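Long-range contacts in L-ribulose 3-epimerase (PDB 7CJ5), which catalyses the manganese-dependent epimerization of ketoses at C3, most actively on L-ribulose and also interconverting D-allulose and D-fructose: residues Val153-Glu158 and Thr186-Ile191; Ser215-Leu220 and Thr244-Ser249. One frame throughout, in Å; residues are numbered along the deposited sequence.

Interaction 1: Val153-Glu158 and Thr186-Ile191; sequences VVNRYE and TYHMNI. With FUD (D-fructose), chain D.
Val154 lies alongside His188 and sets its CB over the middle of the imidazole face, 3.5 Å from the ring centroid and only 6° off the ring normal, a CH-pi contact. The opposite face is covered by the neighbouring ring of Tyr187, whose CD2 sits toward the rim, so the imidazole is sandwiched. With CG anti to the carbonyl carbon (chi1 -64°), His188 carries its ring across to Val154 and Asn155. The ring edge does the polar work. Asn155 ND2 gives a weak, bent hydrogen bond to His188 ND1 (2.9 Å), the amide plane turned 48° from the ring. With ND1 accepting, NE2 serves as the donor and reaches both O2 (3.0 Å) and O1 (3.1 Å) of D-fructose. This is a TIM barrel of the xylose isomerase-like type, and both segments follow the C-terminal ends of adjacent barrel strands, 148-152 and 180-185, where substrate is bound. Glu158, its carboxylate perpendicular to the imidazole, accepts at OE1 a hydrogen bond from sugar O1 (2.5 Å). With an alanine at His188, O1 and O2 of the sugar would probably lose this N-H donor, Asn155 ND2 its ring acceptor, and a gap would open between Val154 and Tyr187. Packing is looser toward Ile191, whose CD1 merely touches Asn155 CB at 3.8 Å. This side faces the second subunit, not solvent: Ile191 meets its counterpart there, and Tyr187 OH hydrogen-bonds Tyr157 OH of that subunit.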
loop_
_atom_site.group_PDB
_atom_site.type_symbol
_atom_site.label_atom_id
_atom_site.label_comp_id
_atom_site.label_asym_id
_atom_site.label_seq_id
_atom_site.Cartn_x
_atom_site.Cartn_y
_atom_site.Cartn_z
ATOM N N VAL A 153 -13.388 0.334 1.696
ATOM C CA VAL A 153 -12.346 1.274 1.208
ATOM C C VAL A 153 -11.006 0.537 1.299
ATOM O O VAL A 153 -10.688 0.020 2.387
ATOM C CB VAL A 153 -12.383 2.583 2.017
ATOM C CG1 VAL A 153 -11.215 3.487 1.677
ATOM C CG2 VAL A 153 -13.707 3.303 1.791
ATOM N N VAL A 154 -10.265 0.451 0.193
ATOM C CA VAL A 154 -8.933 -0.219 0.195
ATOM C C VAL A 154 -7.904 0.732 -0.417
ATOM O O VAL A 154 -8.290 1.773 -0.998
ATOM C CB VAL A 154 -8.959 -1.615 -0.465
ATOM C CG1 VAL A 154 -9.894 -2.550 0.293
ATOM C CG2 VAL A 154 -9.318 -1.587 -1.945
ATOM N N ASN A 155 -6.628 0.410 -0.219
ATOM C CA ASN A 155 -5.503 1.306 -0.565
ATOM C C ASN A 155 -5.385 1.380 -2.093
ATOM O O ASN A 155 -6.011 0.551 -2.793
ATOM C CB ASN A 155 -4.221 0.864 0.145
ATOM C CG ASN A 155 -3.609 -0.399 -0.424
ATOM O OD1 ASN A 155 -3.179 -0.410 -1.575
ATOM N ND2 ASN A 155 -3.534 -1.452 0.378
ATOM N N ARG A 156 -4.603 2.347 -2.568
ATOM C CA ARG A 156 -4.382 2.698 -3.994
ATOM C C ARG A 156 -3.993 1.480 -4.849
ATOM O O ARG A 156 -4.321 1.480 -6.044
ATOM C CB ARG A 156 -3.304 3.781 -4.046
ATOM C CG ARG A 156 -1.948 3.342 -3.510
ATOM C CD ARG A 156 -1.008 4.528 -3.358
ATOM N NE ARG A 156 -1.571 5.524 -2.462
ATOM C CZ ARG A 156 -1.113 6.758 -2.304
ATOM N NH1 ARG A 156 -0.050 7.169 -2.971
ATOM N NH2 ARG A 156 -1.719 7.572 -1.456
ATOM N N TYR A 157 -3.269 0.506 -4.295
ATOM C CA TYR A 157 -2.753 -0.665 -5.052
ATOM C C TYR A 157 -3.841 -1.739 -5.207
ATOM O O TYR A 157 -3.585 -2.737 -5.890
ATOM C CB TYR A 157 -1.527 -1.250 -4.352
ATOM C CG TYR A 157 -0.408 -0.272 -4.102
ATOM C CD1 TYR A 157 0.387 0.194 -5.134
ATOM C CD2 TYR A 157 -0.140 0.190 -2.827
ATOM C CE1 TYR A 157 1.423 1.092 -4.909
ATOM C CE2 TYR A 157 0.888 1.087 -2.586
ATOM C CZ TYR A 157 1.687 1.525 -3.622
ATOM O OH TYR A 157 2.702 2.401 -3.358
ATOM N N GLU A 158 -5.009 -1.561 -4.585
ATOM C CA GLU A 158 -6.080 -2.595 -4.586
ATOM C C GLU A 158 -7.390 -2.053 -5.163
ATOM O O GLU A 158 -8.259 -2.890 -5.491
ATOM C CB GLU A 158 -6.259 -3.175 -3.185
ATOM C CG GLU A 158 -5.029 -3.929 -2.701
ATOM C CD GLU A 158 -5.245 -4.735 -1.435
ATOM O OE1 GLU A 158 -6.408 -5.104 -1.170
ATOM O OE2 GLU A 158 -4.254 -4.973 -0.710
ATOM N N THR A 186 -8.223 -1.267 8.901
ATOM C CA THR A 186 -7.105 -0.545 9.566
ATOM C C THR A 186 -5.829 -0.657 8.722
ATOM O O THR A 186 -5.043 0.296 8.756
ATOM C CB THR A 186 -6.909 -1.018 11.015
ATOM O OG1 THR A 186 -6.666 -2.423 11.037
ATOM C CG2 THR A 186 -8.101 -0.685 11.889
ATOM N N TYR A 187 -5.627 -1.767 8.000
ATOM C CA TYR A 187 -4.430 -1.979 7.139
ATOM C C TYR A 187 -4.424 -0.935 6.014
ATOM O O TYR A 187 -3.397 -0.287 5.750
ATOM C CB TYR A 187 -4.406 -3.404 6.582
ATOM C CG TYR A 187 -3.481 -3.606 5.409
ATOM C CD1 TYR A 187 -2.108 -3.734 5.583
ATOM C CD2 TYR A 187 -3.973 -3.650 4.116
ATOM C CE1 TYR A 187 -1.258 -3.935 4.506
ATOM C CE2 TYR A 187 -3.136 -3.830 3.023
ATOM C CZ TYR A 187 -1.772 -3.977 3.219
ATOM O OH TYR A 187 -0.950 -4.156 2.148
ATOM N N HIS A 188 -5.568 -0.763 5.361
ATOM C CA HIS A 188 -5.745 0.208 4.253
ATOM C C HIS A 188 -5.683 1.635 4.813
ATOM O O HIS A 188 -5.023 2.489 4.201
ATOM C CB HIS A 188 -7.044 -0.113 3.498
ATOM C CG HIS A 188 -6.999 -1.452 2.838
ATOM N ND1 HIS A 188 -6.019 -1.778 1.906
ATOM C CD2 HIS A 188 -7.774 -2.549 2.978
ATOM C CE1 HIS A 188 -6.212 -3.013 1.484
ATOM N NE2 HIS A 188 -7.266 -3.518 2.142
ATOM N N MET A 189 -6.332 1.873 5.952
ATOM C CA MET A 189 -6.396 3.208 6.597
ATOM C C MET A 189 -4.978 3.680 6.914
ATOM O O MET A 189 -4.673 4.880 6.731
ATOM C CB MET A 189 -7.222 3.129 7.876
ATOM C CG MET A 189 -8.681 2.831 7.611
ATOM S SD MET A 189 -9.605 2.743 9.155
ATOM C CE MET A 189 -9.597 4.472 9.619
ATOM N N ASN A 190 -4.131 2.751 7.349
ATOM C CA ASN A 190 -2.742 3.039 7.775
ATOM C C ASN A 190 -2.002 3.773 6.651
ATOM O O ASN A 190 -1.156 4.648 6.937
ATOM C CB ASN A 190 -2.036 1.744 8.158
ATOM C CG ASN A 190 -0.630 2.005 8.635
ATOM O OD1 ASN A 190 -0.430 2.701 9.631
ATOM N ND2 ASN A 190 0.328 1.452 7.920
ATOM N N ILE A 191 -2.287 3.407 5.405
ATOM C CA ILE A 191 -1.671 4.046 4.212
ATOM C C ILE A 191 -2.406 5.363 3.936
ATOM O O ILE A 191 -1.756 6.424 3.992
ATOM C CB ILE A 191 -1.720 3.069 3.020
ATOM C CG1 ILE A 191 -0.877 1.824 3.295
ATOM C CG2 ILE A 191 -1.323 3.761 1.726
ATOM C CD1 ILE A 191 -1.108 0.699 2.317
HETATM C C1 FUD D . -7.832 -7.120 0.840
HETATM C C2 FUD D . -8.732 -7.025 2.041
HETATM C C3 FUD D . -9.771 -8.101 2.235
HETATM C C4 FUD D . -10.416 -8.242 0.871
HETATM C C5 FUD D . -11.334 -9.438 0.625
HETATM C C6 FUD D . -11.453 -10.438 1.758
HETATM O O1 FUD D . -6.658 -6.326 1.021
HETATM O O2 FUD D . -8.606 -6.102 2.834
HETATM O O3 FUD D . -10.728 -7.714 3.226
HETATM O O4 FUD D . -11.106 -7.021 0.677
HETATM O O5 FUD D . -12.620 -8.972 0.220
HETATM O O6 FUD D . -12.329 -11.506 1.306
#

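Interaction 2: Ser215-Leu220 and Thr244-Ser249; sequences SHRGYL and TFESFS. With MN (manganese (II) ion), chain C; FUD (D-fructose), chain D.
Arg217 and Glu246 converge on the same D-fructose from two loops. The guanidinium reaches the sugar through both terminal nitrogens: NH1 donates to O1 at 2.9 Å, and NH2 divides itself between O1 and O2. O1 lies in the guanidinium plane, at its edge, and a bend in the arginine chain at chi3 (88°) turns the group toward the sugar. Glu246 OE2 binds manganese at 2.1 Å, while the sugar chelates the same ion through O2 and O3; Glu152, Asp185 and His211 are the other protein ligands. Glu246 is probably also a proton donor/acceptor, consistent with its OE1 lying 3.3 Å from C3 of the sugar, the carbon that is epimerized; the same OE1 is 2.8 Å from sugar O3.

Water joins the two residues where they do not bond directly. One molecule accepts from Arg217 NH2 and donates to Glu246 OE2; another links Arg217 NE to the backbone oxygen of Glu246. From side chain to backbone, Ser247 OG donates to Arg217 O, at a modelled 2.4 Å so short that the exact length is doubtful, and the same hydroxyl is hydrogen-bonded to Trp268 NE1.

Among the packing contacts, Phe248 brings its CE2 edge over one face of the Arg217 guanidinium, 3.6 Å from that plane, the two groups inclined by 71°, and Phe248 CZ touches C3 of the sugar. Farther from the metal, Leu220 CD2 meets the edge of the Phe245 ring at CE1 (3.8 Å).

The loop 215-220 follows strand 207-212, whereas strand 242-245, the last of the barrel, leads into residues 246-249. Helix 271-286 packs on Phe245 and Leu220, strand 8-12 touches Glu246 through His12, and Arg217 leans on His188 of helix 186-192.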
loop_
_atom_site.group_PDB
_atom_site.type_symbol
_atom_site.label_atom_id
_atom_site.label_comp_id
_atom_site.label_asym_id
_atom_site.label_seq_id
_atom_site.Cartn_x
_atom_site.Cartn_y
_atom_site.Cartn_z
ATOM N N SER A 215 -0.313 -3.170 10.081
ATOM C CA SER A 215 0.301 -2.423 8.949
ATOM C C SER A 215 0.875 -3.401 7.913
ATOM O O SER A 215 0.746 -3.137 6.698
ATOM C CB SER A 215 1.350 -1.469 9.452
ATOM O OG SER A 215 2.259 -2.122 10.330
ATOM N N HIS A 216 1.499 -4.483 8.368
ATOM C CA HIS A 216 2.129 -5.515 7.503
ATOM C C HIS A 216 1.235 -6.764 7.415
ATOM O O HIS A 216 1.662 -7.754 6.780
ATOM C CB HIS A 216 3.544 -5.799 8.020
ATOM C CG HIS A 216 3.616 -6.142 9.472
ATOM N ND1 HIS A 216 2.686 -6.950 10.079
ATOM C CD2 HIS A 216 4.516 -5.819 10.428
ATOM C CE1 HIS A 216 2.998 -7.101 11.351
ATOM N NE2 HIS A 216 4.120 -6.421 11.591
ATOM N N ARG A 217 0.045 -6.718 8.025
ATOM C CA ARG A 217 -0.999 -7.795 8.041
ATOM C C ARG A 217 -0.551 -9.005 8.871
ATOM O O ARG A 217 -1.141 -10.099 8.709
ATOM C CB ARG A 217 -1.366 -8.272 6.633
ATOM C CG ARG A 217 -1.438 -7.165 5.596
ATOM C CD ARG A 217 -2.292 -7.540 4.401
ATOM N NE ARG A 217 -3.687 -7.203 4.631
ATOM C CZ ARG A 217 -4.580 -6.991 3.676
ATOM N NH1 ARG A 217 -4.232 -7.103 2.412
ATOM N NH2 ARG A 217 -5.814 -6.656 3.991
ATOM N N GLY A 218 0.443 -8.833 9.741
ATOM C CA GLY A 218 0.893 -9.901 10.653
ATOM C C GLY A 218 0.191 -9.807 11.995
ATOM O O GLY A 218 -0.941 -9.270 12.052
ATOM N N TYR A 219 0.851 -10.277 13.050
ATOM C CA TYR A 219 0.345 -10.236 14.448
ATOM C C TYR A 219 -0.053 -8.803 14.830
ATOM O O TYR A 219 0.745 -7.876 14.625
ATOM C CB TYR A 219 1.406 -10.799 15.393
ATOM C CG TYR A 219 1.271 -12.279 15.637
ATOM C CD1 TYR A 219 1.886 -13.208 14.813
ATOM C CD2 TYR A 219 0.502 -12.752 16.688
ATOM C CE1 TYR A 219 1.734 -14.568 15.023
ATOM C CE2 TYR A 219 0.352 -14.106 16.922
ATOM C CZ TYR A 219 0.974 -15.014 16.087
ATOM O OH TYR A 219 0.844 -16.349 16.325
ATOM N N LEU A 220 -1.263 -8.622 15.371
ATOM C CA LEU A 220 -1.726 -7.299 15.869
ATOM C C LEU A 220 -0.748 -6.796 16.941
ATOM O O LEU A 220 -0.447 -7.538 17.884
ATOM C CB LEU A 220 -3.149 -7.408 16.425
ATOM C CG LEU A 220 -4.217 -7.876 15.440
ATOM C CD1 LEU A 220 -5.603 -7.654 16.025
ATOM C CD2 LEU A 220 -4.082 -7.163 14.104
ATOM N N THR A 244 -14.121 -7.926 11.951
ATOM C CA THR A 244 -13.414 -9.142 11.480
ATOM C C THR A 244 -11.905 -8.928 11.566
ATOM O O THR A 244 -11.423 -7.877 11.101
ATOM C CB THR A 244 -13.776 -9.464 10.027
ATOM O OG1 THR A 244 -15.159 -9.815 9.940
ATOM C CG2 THR A 244 -12.910 -10.557 9.445
ATOM N N PHE A 245 -11.188 -9.909 12.106
ATOM C CA PHE A 245 -9.719 -10.007 11.989
ATOM C C PHE A 245 -9.367 -10.751 10.699
ATOM O O PHE A 245 -9.946 -11.818 10.416
ATOM C CB PHE A 245 -9.125 -10.755 13.180
ATOM C CG PHE A 245 -7.681 -11.076 12.938
ATOM C CD1 PHE A 245 -6.740 -10.060 12.853
ATOM C CD2 PHE A 245 -7.275 -12.379 12.708
ATOM C CE1 PHE A 245 -5.412 -10.351 12.589
ATOM C CE2 PHE A 245 -5.948 -12.661 12.442
ATOM C CZ PHE A 245 -5.020 -11.646 12.381
ATOM N N GLU A 246 -8.404 -10.238 9.943
ATOM C CA GLU A 246 -7.924 -10.965 8.743
ATOM C C GLU A 246 -6.415 -10.811 8.564
ATOM O O GLU A 246 -5.830 -9.795 8.992
ATOM C CB GLU A 246 -8.672 -10.471 7.513
ATOM C CG GLU A 246 -8.246 -9.094 7.084
ATOM C CD GLU A 246 -9.047 -8.536 5.927
ATOM O OE1 GLU A 246 -9.834 -9.296 5.325
ATOM O OE2 GLU A 246 -8.890 -7.341 5.647
ATOM N N SER A 247 -5.833 -11.845 7.961
ATOM C CA SER A 247 -4.446 -11.903 7.448
ATOM C C SER A 247 -4.399 -12.991 6.376
ATOM O O SER A 247 -5.320 -13.825 6.348
ATOM C CB SER A 247 -3.462 -12.155 8.538
ATOM O OG SER A 247 -2.156 -12.157 7.989
ATOM N N PHE A 248 -3.372 -12.984 5.531
ATOM C CA PHE A 248 -3.344 -13.759 4.266
ATOM C C PHE A 248 -1.975 -14.413 4.109
ATOM O O PHE A 248 -1.038 -13.707 3.713
ATOM C CB PHE A 248 -3.694 -12.828 3.101
ATOM C CG PHE A 248 -5.035 -12.166 3.280
ATOM C CD1 PHE A 248 -6.197 -12.886 3.063
ATOM C CD2 PHE A 248 -5.138 -10.861 3.729
ATOM C CE1 PHE A 248 -7.440 -12.302 3.252
ATOM C CE2 PHE A 248 -6.382 -10.277 3.925
ATOM C CZ PHE A 248 -7.528 -10.998 3.689
ATOM N N SER A 249 -1.877 -15.700 4.452
ATOM C CA SER A 249 -0.640 -16.524 4.349
ATOM C C SER A 249 -0.538 -17.103 2.942
ATOM O O SER A 249 -1.565 -17.658 2.463
ATOM C CB SER A 249 -0.629 -17.643 5.357
ATOM O OG SER A 249 0.360 -18.616 5.016
HETATM MN MN MN C . -10.062 -6.003 4.518
HETATM C C1 FUD D . -7.832 -7.120 0.840
HETATM C C2 FUD D . -8.732 -7.025 2.041
HETATM C C3 FUD D . -9.771 -8.101 2.235
HETATM C C4 FUD D . -10.416 -8.242 0.871
HETATM C C5 FUD D . -11.334 -9.438 0.625
HETATM C C6 FUD D . -11.453 -10.438 1.758
HETATM O O1 FUD D . -6.658 -6.326 1.021
HETATM O O2 FUD D . -8.606 -6.102 2.834
HETATM O O3 FUD D . -10.728 -7.714 3.226
HETATM O O4 FUD D . -11.106 -7.021 0.677
HETATM O O5 FUD D . -12.620 -8.972 0.220
HETATM O O6 FUD D . -12.329 -11.506 1.306
HETATM O O HOH W 1 -6.743 -6.132 6.781
HETATM O O HOH W 2 -4.818 -7.709 7.334
HETATM O O HOH W 3 -3.112 -8.420 10.674
#

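Overall arrangement
Along the chain the two contacts come in series, interaction 1 closing before interaction 2 opens, and their centres are about 13 Å apart. Each joins segments at the C-terminal ends of neighbouring strands of the eight-stranded parallel barrel: 148-152 and 180-185 in the first, 207-212 and 242-245 in the second. The four strands are consecutive around the barrel, and both contacts touch the same D-fructose. They also touch directly, Tyr187 CE1 lying 3.4 Å from Arg217 CG, with a cation-pi contact between these residues. Both reach the second subunit, and His216 O is hydrogen-bonded to Arg156 of that subunit. Substrate pocket and dimer interface are thus built partly from the same loops and the short helix 186-192.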